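Local coordinates for proline dehydrogenase (Deinococcus radiodurans, PDB 4H6Q), which catalyses the FAD-dependent oxidation of L-proline to delta-1-pyrroline-5-carboxylate, passing the electrons to a quinone in the first step of proline degradation to glutamate, at residues K128-E139 / F158-Q168; D182-K192 / H220-T231. One frame throughout, in Å; residues are numbered along the deposited sequence.

Contact 1 (K128-E139 / F158-Q168); sequences KEYGGFICLDME and FGAEHVGTVLQ. With FAD (flavin-adenine dinucleotide), chain C.
The Glu139 carbonyl O is gripped twice: Gln168 NE2 reaches it at 3.1 Å, and one water donates to both it and Gln168 OE1, fixing the flip of the amide. The same NE2 also donates almost straight to FAD O2 (2.8 Å). Beside it Met138 O accepts from FAD N3 at 2.8 Å, and Met138 CG touches Gln168 OE1 at 3.4 Å, the two side chains crossing at about a right angle. Earlier in the strands, Thr165 OG1 donates to an in-plane lone pair of Leu136 O, and Ile134 and Leu136 pair in parallel with the backbone of 162-164. Farther back the His162 ring is sandwiched: Lys128 CG sits over the centre of one face, 3.6 Å from the ring centroid, Glu161 CB toward the rim of the opposite one, and ND1 donates in the ring plane to Gly132 O at 2.8 Å. Lys128, with CG anti to the backbone N (chi1 179°) and extended beyond, runs over this ring until NZ donates to Phe158 O. Replacing His162 by an alanine is likely to leave Gly132 O without this donor and the Lys128 methylenes without a ring to lie on. These neighbouring TIM-barrel strands hold the flavin pyrimidine edge at their C-terminal ends.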
# COMPACT_ATOMS: atom_id res chain seq x y z
N LYS A 128 -3.01 14.59 7.22
CA LYS A 128 -3.92 15.59 6.64
C LYS A 128 -3.49 17.03 6.97
O LYS A 128 -3.64 17.94 6.14
CB LYS A 128 -5.33 15.36 7.14
CG LYS A 128 -6.37 16.38 6.62
CD LYS A 128 -7.79 16.00 6.93
CE LYS A 128 -8.73 17.09 6.48
NZ LYS A 128 -10.15 16.66 6.71
N GLU A 129 -2.92 17.26 8.16
CA GLU A 129 -2.43 18.61 8.49
C GLU A 129 -1.45 19.10 7.43
O GLU A 129 -1.32 20.33 7.18
CB GLU A 129 -1.72 18.55 9.83
CG GLU A 129 -1.28 19.88 10.36
CD GLU A 129 -0.57 19.78 11.69
OE1 GLU A 129 0.03 20.80 12.09
OE2 GLU A 129 -0.63 18.68 12.31
N TYR A 130 -0.71 18.15 6.87
CA TYR A 130 0.34 18.49 5.93
C TYR A 130 -0.10 18.20 4.50
O TYR A 130 0.74 18.05 3.60
CB TYR A 130 1.63 17.74 6.27
CG TYR A 130 2.17 18.02 7.68
CD1 TYR A 130 2.06 19.30 8.26
CD2 TYR A 130 2.78 17.01 8.43
CE1 TYR A 130 2.56 19.54 9.51
CE2 TYR A 130 3.29 17.26 9.69
CZ TYR A 130 3.16 18.53 10.23
OH TYR A 130 3.68 18.79 11.47
N GLY A 131 -1.41 18.08 4.31
CA GLY A 131 -2.00 17.89 2.98
C GLY A 131 -1.78 16.49 2.43
O GLY A 131 -1.91 16.25 1.23
N GLY A 132 -1.42 15.56 3.32
CA GLY A 132 -1.06 14.20 2.94
C GLY A 132 -2.18 13.18 2.87
O GLY A 132 -3.40 13.50 2.87
N PHE A 133 -1.76 11.90 2.79
CA PHE A 133 -2.65 10.80 2.47
C PHE A 133 -2.19 9.53 3.17
O PHE A 133 -0.96 9.24 3.17
CB PHE A 133 -2.67 10.58 0.94
CG PHE A 133 -3.60 9.50 0.48
CD1 PHE A 133 -4.94 9.78 0.21
CD2 PHE A 133 -3.13 8.21 0.29
CE1 PHE A 133 -5.79 8.76 -0.28
CE2 PHE A 133 -3.96 7.21 -0.18
CZ PHE A 133 -5.29 7.48 -0.45
N ILE A 134 -3.15 8.73 3.67
CA ILE A 134 -2.82 7.43 4.26
C ILE A 134 -3.59 6.36 3.53
O ILE A 134 -4.81 6.49 3.36
CB ILE A 134 -3.27 7.39 5.75
CG1 ILE A 134 -2.55 8.47 6.60
CG2 ILE A 134 -3.06 6.00 6.35
CD1 ILE A 134 -0.98 8.38 6.56
N CYS A 135 -2.88 5.29 3.13
CA CYS A 135 -3.55 4.10 2.64
C CYS A 135 -3.61 3.02 3.73
O CYS A 135 -2.57 2.73 4.35
CB CYS A 135 -2.84 3.53 1.39
SG CYS A 135 -3.66 2.02 0.77
N LEU A 136 -4.79 2.45 3.95
CA LEU A 136 -4.96 1.26 4.80
C LEU A 136 -4.72 0.04 3.92
O LEU A 136 -5.58 -0.34 3.09
CB LEU A 136 -6.38 1.21 5.39
CG LEU A 136 -6.82 2.55 6.03
CD1 LEU A 136 -8.27 2.45 6.48
CD2 LEU A 136 -5.92 2.96 7.21
N ASP A 137 -3.53 -0.59 4.06
CA ASP A 137 -3.21 -1.81 3.30
C ASP A 137 -4.24 -2.91 3.65
O ASP A 137 -4.82 -2.93 4.75
CB ASP A 137 -1.82 -2.31 3.68
CG ASP A 137 -0.69 -1.52 3.08
OD1 ASP A 137 -0.88 -0.66 2.19
OD2 ASP A 137 0.48 -1.84 3.53
N MET A 138 -4.47 -3.81 2.72
CA MET A 138 -5.34 -4.94 3.01
C MET A 138 -4.54 -6.18 3.39
O MET A 138 -3.65 -6.61 2.64
CB MET A 138 -6.31 -5.25 1.86
CG MET A 138 -7.47 -6.19 2.29
SD MET A 138 -8.57 -5.47 3.55
CE MET A 138 -9.43 -4.21 2.63
N GLU A 139 -4.80 -6.73 4.58
CA GLU A 139 -4.11 -7.90 5.07
C GLU A 139 -4.89 -9.17 4.72
O GLU A 139 -5.56 -9.20 3.68
CB GLU A 139 -3.77 -7.70 6.57
CG GLU A 139 -2.89 -6.42 6.77
CD GLU A 139 -2.46 -6.22 8.20
OE1 GLU A 139 -3.16 -5.48 8.95
OE2 GLU A 139 -1.42 -6.82 8.60
N PHE A 158 -12.31 12.26 7.93
CA PHE A 158 -11.15 12.95 7.34
C PHE A 158 -11.26 13.27 5.88
O PHE A 158 -10.52 14.12 5.42
CB PHE A 158 -9.86 12.08 7.56
CG PHE A 158 -9.53 11.90 9.02
CD1 PHE A 158 -8.98 12.96 9.76
CD2 PHE A 158 -9.83 10.71 9.66
CE1 PHE A 158 -8.70 12.82 11.12
CE2 PHE A 158 -9.57 10.56 11.02
CZ PHE A 158 -9.02 11.61 11.76
N GLY A 159 -12.18 12.61 5.15
CA GLY A 159 -12.40 12.90 3.74
C GLY A 159 -11.70 11.90 2.83
O GLY A 159 -10.56 11.44 3.12
N ALA A 160 -12.34 11.59 1.71
CA ALA A 160 -11.78 10.67 0.70
C ALA A 160 -10.49 11.15 0.07
O ALA A 160 -9.76 10.37 -0.52
CB ALA A 160 -12.84 10.37 -0.39
N GLU A 161 -10.19 12.43 0.20
CA GLU A 161 -8.91 12.96 -0.25
C GLU A 161 -7.72 12.59 0.65
O GLU A 161 -6.56 12.77 0.24
CB GLU A 161 -8.99 14.49 -0.29
CG GLU A 161 -10.22 15.08 -1.02
CD GLU A 161 -11.49 15.29 -0.11
OE1 GLU A 161 -11.59 14.79 1.05
OE2 GLU A 161 -12.40 16.03 -0.58
N HIS A 162 -8.00 12.05 1.83
CA HIS A 162 -6.94 11.86 2.82
C HIS A 162 -6.76 10.45 3.32
O HIS A 162 -5.75 10.21 4.00
CB HIS A 162 -7.10 12.82 4.02
CG HIS A 162 -7.04 14.26 3.63
ND1 HIS A 162 -5.88 14.86 3.19
CD2 HIS A 162 -8.02 15.17 3.48
CE1 HIS A 162 -6.14 16.12 2.85
NE2 HIS A 162 -7.43 16.32 3.00
N VAL A 163 -7.68 9.54 3.01
CA VAL A 163 -7.51 8.13 3.41
C VAL A 163 -8.06 7.28 2.30
O VAL A 163 -9.12 7.57 1.75
CB VAL A 163 -8.16 7.82 4.78
CG1 VAL A 163 -9.66 8.15 4.83
CG2 VAL A 163 -7.91 6.39 5.21
N GLY A 164 -7.32 6.22 1.97
CA GLY A 164 -7.67 5.25 0.95
C GLY A 164 -7.50 3.83 1.45
O GLY A 164 -7.05 3.63 2.60
N THR A 165 -7.82 2.87 0.61
CA THR A 165 -7.58 1.47 1.00
C THR A 165 -7.25 0.63 -0.25
O THR A 165 -6.86 1.22 -1.28
CB THR A 165 -8.72 0.89 1.90
OG1 THR A 165 -8.30 -0.35 2.46
CG2 THR A 165 -10.04 0.67 1.14
N VAL A 166 -7.36 -0.69 -0.10
CA VAL A 166 -6.86 -1.65 -1.08
C VAL A 166 -7.90 -2.76 -1.24
O VAL A 166 -8.54 -3.16 -0.25
CB VAL A 166 -5.56 -2.33 -0.55
CG1 VAL A 166 -5.06 -3.40 -1.51
CG2 VAL A 166 -4.45 -1.26 -0.23
N LEU A 167 -8.10 -3.24 -2.48
CA LEU A 167 -8.89 -4.46 -2.70
C LEU A 167 -8.06 -5.45 -3.48
O LEU A 167 -7.31 -5.08 -4.43
CB LEU A 167 -10.21 -4.20 -3.42
CG LEU A 167 -11.21 -3.36 -2.62
CD1 LEU A 167 -12.36 -2.96 -3.47
CD2 LEU A 167 -11.71 -4.10 -1.38
N GLN A 168 -8.23 -6.71 -3.09
CA GLN A 168 -7.40 -7.80 -3.66
C GLN A 168 -8.20 -8.59 -4.69
O GLN A 168 -9.29 -9.16 -4.37
CB GLN A 168 -6.90 -8.76 -2.56
CG GLN A 168 -6.07 -8.08 -1.48
CD GLN A 168 -6.29 -8.65 -0.12
OE1 GLN A 168 -7.44 -8.91 0.26
NE2 GLN A 168 -5.25 -8.76 0.67
PA FAD C . 2.58 -11.36 -10.54
O1A FAD C . 1.60 -12.02 -11.52
O2A FAD C . 2.84 -12.04 -9.26
O5B FAD C . 3.94 -11.06 -11.11
C5B FAD C . 4.05 -10.35 -12.34
C4B FAD C . 5.48 -10.14 -12.78
O4B FAD C . 6.02 -9.11 -11.98
C3B FAD C . 6.38 -11.30 -12.53
O3B FAD C . 6.33 -12.31 -13.53
C2B FAD C . 7.69 -10.62 -12.42
O2B FAD C . 8.16 -10.17 -13.68
C1B FAD C . 7.33 -9.42 -11.60
N9A FAD C . 7.37 -9.66 -10.16
C8A FAD C . 6.31 -9.55 -9.26
N7A FAD C . 6.69 -9.83 -8.01
C5A FAD C . 8.05 -10.09 -8.06
C6A FAD C . 9.00 -10.44 -7.11
N6A FAD C . 8.65 -10.56 -5.73
N1A FAD C . 10.26 -10.64 -7.51
C2A FAD C . 10.63 -10.52 -8.80
N3A FAD C . 9.76 -10.20 -9.77
C4A FAD C . 8.50 -9.97 -9.41
N1 FAD C . -1.36 -7.20 -1.76
C2 FAD C . -2.12 -7.25 -0.63
O2 FAD C . -2.70 -8.40 -0.36
N3 FAD C . -2.30 -6.18 0.19
C4 FAD C . -1.71 -4.95 -0.08
O4 FAD C . -1.88 -3.90 0.75
C4X FAD C . -0.88 -4.84 -1.28
N5 FAD C . -0.26 -3.66 -1.61
C5X FAD C . 0.47 -3.62 -2.78
C6 FAD C . 1.10 -2.42 -3.15
C7 FAD C . 1.83 -2.35 -4.36
C7M FAD C . 2.51 -1.05 -4.76
C8 FAD C . 1.91 -3.50 -5.18
C8M FAD C . 2.68 -3.47 -6.48
C9 FAD C . 1.31 -4.71 -4.78
C9A FAD C . 0.58 -4.76 -3.61
N10 FAD C . -0.05 -5.98 -3.26
C10 FAD C . -0.77 -6.02 -2.09
C1' FAD C . 0.01 -7.16 -4.11
C2' FAD C . 1.01 -8.21 -3.75
O2' FAD C . 2.11 -7.53 -3.16
C3' FAD C . 1.06 -8.92 -5.13
O3' FAD C . 0.27 -10.06 -5.24
C4' FAD C . 2.39 -9.16 -5.73
O4' FAD C . 2.96 -7.90 -5.84
C5' FAD C . 2.19 -9.80 -7.09
O5' FAD C . 2.88 -9.06 -8.05
P FAD C . 2.23 -8.61 -9.43
O1P FAD C . 0.83 -7.94 -9.42
O2P FAD C . 3.43 -7.92 -10.14
O3P FAD C . 2.08 -9.94 -10.33
O HOH W 1 -7.78 -10.38 2.49

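Contact 2 (D182-K192 / H220-T231); sequences DDLRPNIRMVK and HLKAGNYTNVAT. With FAD (flavin-adenine dinucleotide), chain C.
With CG anti to the backbone N (chi1 179°), Asn187 lies alongside the Tyr226 ring and brings OD1 to Asn228 ND2 at 2.8 Å, the amide planes 38° apart; a water also links Asn187 ND2 to Asn228 OD1. Arg185 folds back through bends at chi2 and chi3 until its guanidinium edge meets the turn after the helix: NE points at Asn225 OD1, 3.3 Å away, and NH2 at Gly224 O. The His220 ring is wedged between Met190 CE over one face and Asn225 CB over the other, and its NE2 donates to Pro186 O at 2.9 Å, tilted from the ring plane. Four backbone bonds, from Ile188 N to Tyr226 O through Ala230 N to Met190 O, zip the strands together. Arg189 CG packs on Ala230 CB at 3.4 Å as the chain runs to the flavin, where NH2 donates to FAD N5 at 3.1 Å; NH2 also pairs with Asp137, NH1 bonds to Ser98 and NE to Gln257. Val191 presses on the flavin rings, and Lys192 NZ and Thr231 OG1 hold the phosphates. Strands 188-191 and 227-230 lie between strands 163-168 and 254-259, with Met190 and Val229 turned to helix 206-222 and Arg189 and Asn228 on the other face.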
# COMPACT_ATOMS: atom_id res chain seq x y z
N ASP A 182 -18.89 2.75 -3.42
CA ASP A 182 -18.94 3.83 -4.42
C ASP A 182 -19.48 5.17 -3.89
O ASP A 182 -19.10 6.23 -4.41
CB ASP A 182 -19.74 3.43 -5.67
CG ASP A 182 -18.89 2.74 -6.74
OD1 ASP A 182 -17.67 2.97 -6.80
OD2 ASP A 182 -19.45 2.00 -7.58
N ASP A 183 -20.33 5.13 -2.88
CA ASP A 183 -20.89 6.37 -2.33
C ASP A 183 -19.82 7.24 -1.67
O ASP A 183 -19.99 8.46 -1.53
CB ASP A 183 -22.01 6.08 -1.31
CG ASP A 183 -21.52 5.19 -0.18
OD1 ASP A 183 -21.12 4.03 -0.43
OD2 ASP A 183 -21.51 5.65 0.97
N LEU A 184 -18.71 6.61 -1.30
CA LEU A 184 -17.63 7.34 -0.66
C LEU A 184 -16.67 7.98 -1.68
O LEU A 184 -15.75 8.71 -1.29
CB LEU A 184 -16.77 6.37 0.21
CG LEU A 184 -17.56 5.74 1.37
CD1 LEU A 184 -16.64 4.74 2.07
CD2 LEU A 184 -18.07 6.74 2.37
N ARG A 185 -16.85 7.67 -2.98
CA ARG A 185 -15.92 8.09 -4.06
C ARG A 185 -14.47 7.78 -3.67
O ARG A 185 -13.60 8.66 -3.69
CB ARG A 185 -16.08 9.62 -4.37
CG ARG A 185 -17.51 10.13 -4.55
CD ARG A 185 -17.99 9.70 -5.90
NE ARG A 185 -16.97 9.88 -6.94
CZ ARG A 185 -16.61 11.04 -7.50
NH1 ARG A 185 -17.15 12.19 -7.13
NH2 ARG A 185 -15.66 11.04 -8.44
N PRO A 186 -14.18 6.54 -3.28
CA PRO A 186 -12.91 6.28 -2.58
C PRO A 186 -11.72 6.09 -3.47
O PRO A 186 -11.85 5.59 -4.62
CB PRO A 186 -13.20 4.97 -1.86
CG PRO A 186 -14.09 4.23 -2.87
CD PRO A 186 -15.01 5.31 -3.44
N ASN A 187 -10.56 6.47 -2.96
CA ASN A 187 -9.25 6.14 -3.57
C ASN A 187 -8.94 4.69 -3.17
O ASN A 187 -8.78 4.40 -1.97
CB ASN A 187 -8.23 7.12 -2.97
CG ASN A 187 -6.82 6.90 -3.47
OD1 ASN A 187 -6.35 5.76 -3.45
ND2 ASN A 187 -6.13 7.94 -3.89
N ILE A 188 -8.86 3.79 -4.17
CA ILE A 188 -8.56 2.37 -3.91
C ILE A 188 -7.42 1.88 -4.78
O ILE A 188 -7.42 2.14 -6.02
CB ILE A 188 -9.83 1.49 -4.10
CG1 ILE A 188 -10.95 1.93 -3.17
CG2 ILE A 188 -9.46 0.02 -3.77
CD1 ILE A 188 -12.23 1.05 -3.22
N ARG A 189 -6.46 1.19 -4.15
CA ARG A 189 -5.39 0.47 -4.83
C ARG A 189 -5.88 -0.95 -5.15
O ARG A 189 -6.33 -1.65 -4.25
CB ARG A 189 -4.19 0.40 -3.88
CG ARG A 189 -2.97 -0.35 -4.50
CD ARG A 189 -1.99 -0.84 -3.41
NE ARG A 189 -1.44 0.30 -2.70
CZ ARG A 189 -1.07 0.31 -1.41
NH1 ARG A 189 -0.69 1.48 -0.87
NH2 ARG A 189 -1.03 -0.84 -0.72
N MET A 190 -5.83 -1.36 -6.42
CA MET A 190 -6.15 -2.73 -6.81
C MET A 190 -4.87 -3.53 -6.87
O MET A 190 -3.89 -3.09 -7.50
CB MET A 190 -6.83 -2.77 -8.17
CG MET A 190 -8.08 -1.84 -8.25
SD MET A 190 -9.21 -2.12 -6.86
CE MET A 190 -10.42 -0.85 -7.26
N VAL A 191 -4.87 -4.70 -6.19
CA VAL A 191 -3.70 -5.59 -6.16
C VAL A 191 -4.21 -6.99 -6.46
O VAL A 191 -5.42 -7.24 -6.38
CB VAL A 191 -3.01 -5.58 -4.76
CG1 VAL A 191 -2.61 -4.15 -4.39
CG2 VAL A 191 -3.90 -6.17 -3.67
N LYS A 192 -3.31 -7.92 -6.78
CA LYS A 192 -3.70 -9.34 -6.93
C LYS A 192 -3.99 -9.98 -5.57
O LYS A 192 -5.06 -10.57 -5.38
CB LYS A 192 -2.65 -10.11 -7.75
CG LYS A 192 -2.57 -9.63 -9.19
CD LYS A 192 -1.69 -10.57 -10.04
CE LYS A 192 -1.45 -9.91 -11.43
NZ LYS A 192 -0.88 -10.95 -12.37
N HIS A 220 -13.68 0.63 -11.27
CA HIS A 220 -13.35 1.77 -10.45
C HIS A 220 -13.15 3.03 -11.33
O HIS A 220 -13.64 4.12 -10.99
CB HIS A 220 -12.10 1.53 -9.57
CG HIS A 220 -12.20 2.22 -8.24
ND1 HIS A 220 -13.29 2.02 -7.40
CD2 HIS A 220 -11.35 3.04 -7.58
CE1 HIS A 220 -13.08 2.70 -6.27
NE2 HIS A 220 -11.91 3.32 -6.36
N LEU A 221 -12.46 2.85 -12.46
CA LEU A 221 -12.26 3.96 -13.39
C LEU A 221 -13.57 4.44 -13.99
O LEU A 221 -13.81 5.65 -14.15
CB LEU A 221 -11.30 3.56 -14.50
CG LEU A 221 -9.84 3.36 -14.05
CD1 LEU A 221 -9.06 2.74 -15.21
CD2 LEU A 221 -9.20 4.70 -13.61
N LYS A 222 -14.46 3.51 -14.34
CA LYS A 222 -15.73 3.93 -14.95
C LYS A 222 -16.57 4.69 -13.93
O LYS A 222 -17.38 5.57 -14.30
CB LYS A 222 -16.52 2.71 -15.47
CG LYS A 222 -15.99 2.12 -16.77
CD LYS A 222 -16.83 0.88 -17.17
CE LYS A 222 -16.11 0.05 -18.20
NZ LYS A 222 -16.97 -0.99 -18.81
N ALA A 223 -16.40 4.32 -12.65
CA ALA A 223 -17.13 4.98 -11.56
C ALA A 223 -16.57 6.37 -11.27
O ALA A 223 -17.14 7.13 -10.49
CB ALA A 223 -17.11 4.10 -10.28
N GLY A 224 -15.43 6.70 -11.89
CA GLY A 224 -14.86 8.02 -11.69
C GLY A 224 -14.06 8.16 -10.40
O GLY A 224 -13.77 9.29 -9.94
N ASN A 225 -13.64 7.03 -9.83
CA ASN A 225 -12.88 7.08 -8.58
C ASN A 225 -11.39 6.96 -8.82
O ASN A 225 -10.98 6.29 -9.79
CB ASN A 225 -13.34 5.91 -7.69
CG ASN A 225 -14.80 5.98 -7.37
OD1 ASN A 225 -15.32 7.06 -7.12
ND2 ASN A 225 -15.47 4.83 -7.40
N TYR A 226 -10.58 7.59 -7.98
CA TYR A 226 -9.13 7.54 -8.18
C TYR A 226 -8.65 6.10 -7.95
O TYR A 226 -9.02 5.45 -6.95
CB TYR A 226 -8.41 8.56 -7.27
CG TYR A 226 -6.99 8.79 -7.73
CD1 TYR A 226 -6.75 9.83 -8.62
CD2 TYR A 226 -5.95 7.93 -7.38
CE1 TYR A 226 -5.50 10.04 -9.11
CE2 TYR A 226 -4.65 8.13 -7.88
CZ TYR A 226 -4.43 9.20 -8.75
OH TYR A 226 -3.16 9.45 -9.24
N THR A 227 -7.88 5.58 -8.91
CA THR A 227 -7.53 4.15 -8.90
C THR A 227 -6.03 4.04 -8.92
O THR A 227 -5.37 4.68 -9.75
CB THR A 227 -8.12 3.49 -10.16
OG1 THR A 227 -9.54 3.69 -10.18
CG2 THR A 227 -7.88 2.02 -10.15
N ASN A 228 -5.48 3.19 -8.04
CA ASN A 228 -4.04 2.90 -8.06
C ASN A 228 -3.87 1.50 -8.64
O ASN A 228 -4.36 0.52 -8.03
CB ASN A 228 -3.40 3.03 -6.66
CG ASN A 228 -3.82 4.29 -5.96
OD1 ASN A 228 -3.54 5.40 -6.45
ND2 ASN A 228 -4.54 4.16 -4.83
N VAL A 229 -3.23 1.42 -9.79
CA VAL A 229 -3.08 0.14 -10.50
C VAL A 229 -1.74 -0.46 -10.05
O VAL A 229 -0.68 -0.19 -10.63
CB VAL A 229 -3.13 0.37 -12.02
CG1 VAL A 229 -3.01 -0.96 -12.79
CG2 VAL A 229 -4.46 1.06 -12.40
N ALA A 230 -1.80 -1.21 -8.93
CA ALA A 230 -0.60 -1.72 -8.27
C ALA A 230 -0.28 -3.12 -8.76
O ALA A 230 -0.87 -4.10 -8.29
CB ALA A 230 -0.81 -1.72 -6.75
N THR A 231 0.64 -3.21 -9.71
CA THR A 231 1.06 -4.49 -10.28
C THR A 231 2.33 -4.30 -11.06
O THR A 231 2.64 -3.17 -11.52
CB THR A 231 -0.05 -5.09 -11.22
OG1 THR A 231 0.34 -6.40 -11.65
CG2 THR A 231 -0.30 -4.22 -12.48
PA FAD C . 2.58 -11.36 -10.54
O1A FAD C . 1.60 -12.02 -11.52
O2A FAD C . 2.84 -12.04 -9.26
O5B FAD C . 3.94 -11.06 -11.11
C5B FAD C . 4.05 -10.35 -12.34
C4B FAD C . 5.48 -10.14 -12.78
O4B FAD C . 6.02 -9.11 -11.98
C3B FAD C . 6.38 -11.30 -12.53
O3B FAD C . 6.33 -12.31 -13.53
C2B FAD C . 7.69 -10.62 -12.42
O2B FAD C . 8.16 -10.17 -13.68
C1B FAD C . 7.33 -9.42 -11.60
N9A FAD C . 7.37 -9.66 -10.16
C8A FAD C . 6.31 -9.55 -9.26
N7A FAD C . 6.69 -9.83 -8.01
C5A FAD C . 8.05 -10.09 -8.06
C6A FAD C . 9.00 -10.44 -7.11
N6A FAD C . 8.65 -10.56 -5.73
N1A FAD C . 10.26 -10.64 -7.51
C2A FAD C . 10.63 -10.52 -8.80
N3A FAD C . 9.76 -10.20 -9.77
C4A FAD C . 8.50 -9.97 -9.41
N1 FAD C . -1.36 -7.20 -1.76
C2 FAD C . -2.12 -7.25 -0.63
O2 FAD C . -2.70 -8.40 -0.36
N3 FAD C . -2.30 -6.18 0.19
C4 FAD C . -1.71 -4.95 -0.08
O4 FAD C . -1.88 -3.90 0.75
C4X FAD C . -0.88 -4.84 -1.28
N5 FAD C . -0.26 -3.66 -1.61
C5X FAD C . 0.47 -3.62 -2.78
C6 FAD C . 1.10 -2.42 -3.15
C7 FAD C . 1.83 -2.35 -4.36
C7M FAD C . 2.51 -1.05 -4.76
C8 FAD C . 1.91 -3.50 -5.18
C8M FAD C . 2.68 -3.47 -6.48
C9 FAD C . 1.31 -4.71 -4.78
C9A FAD C . 0.58 -4.76 -3.61
N10 FAD C . -0.05 -5.98 -3.26
C10 FAD C . -0.77 -6.02 -2.09
C1' FAD C . 0.01 -7.16 -4.11
C2' FAD C . 1.01 -8.21 -3.75
O2' FAD C . 2.11 -7.53 -3.16
C3' FAD C . 1.06 -8.92 -5.13
O3' FAD C . 0.27 -10.06 -5.24
C4' FAD C . 2.39 -9.16 -5.73
O4' FAD C . 2.96 -7.90 -5.84
C5' FAD C . 2.19 -9.80 -7.09
O5' FAD C . 2.88 -9.06 -8.05
P FAD C . 2.23 -8.61 -9.43
O1P FAD C . 0.83 -7.94 -9.42
O2P FAD C . 3.43 -7.92 -10.14
O3P FAD C . 2.08 -9.94 -10.33
O HOH W 2 -18.36 6.49 -7.21
O HOH W 3 -11.60 9.05 -5.63
O HOH W 4 -3.32 7.40 -4.61
O HOH W 5 -0.77 -6.77 -7.50

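In the fold
Following the chain from its N terminus, contact 1 closes first, bringing strand 163-168 beside strand 133-136 after the excursion through helix 144-158. Only then does contact 2 open, and it closes the crossover after next, from strand 188-191 through helix 206-222 to strand 227-230. The two are therefore in series, neither nested nor crossed: a worked case of how a barrel grows by repeated beta-alpha-beta crossovers. They join side by side where strand 188-191 meets strand 163-168, with Thr165 O probably accepting from Arg189 N, and Phe133 packs on Asn187 across the same seam. Together they set four consecutive strands around one FAD, contact 1 at its pyrimidine and contact 2 at N5 and the phosphates.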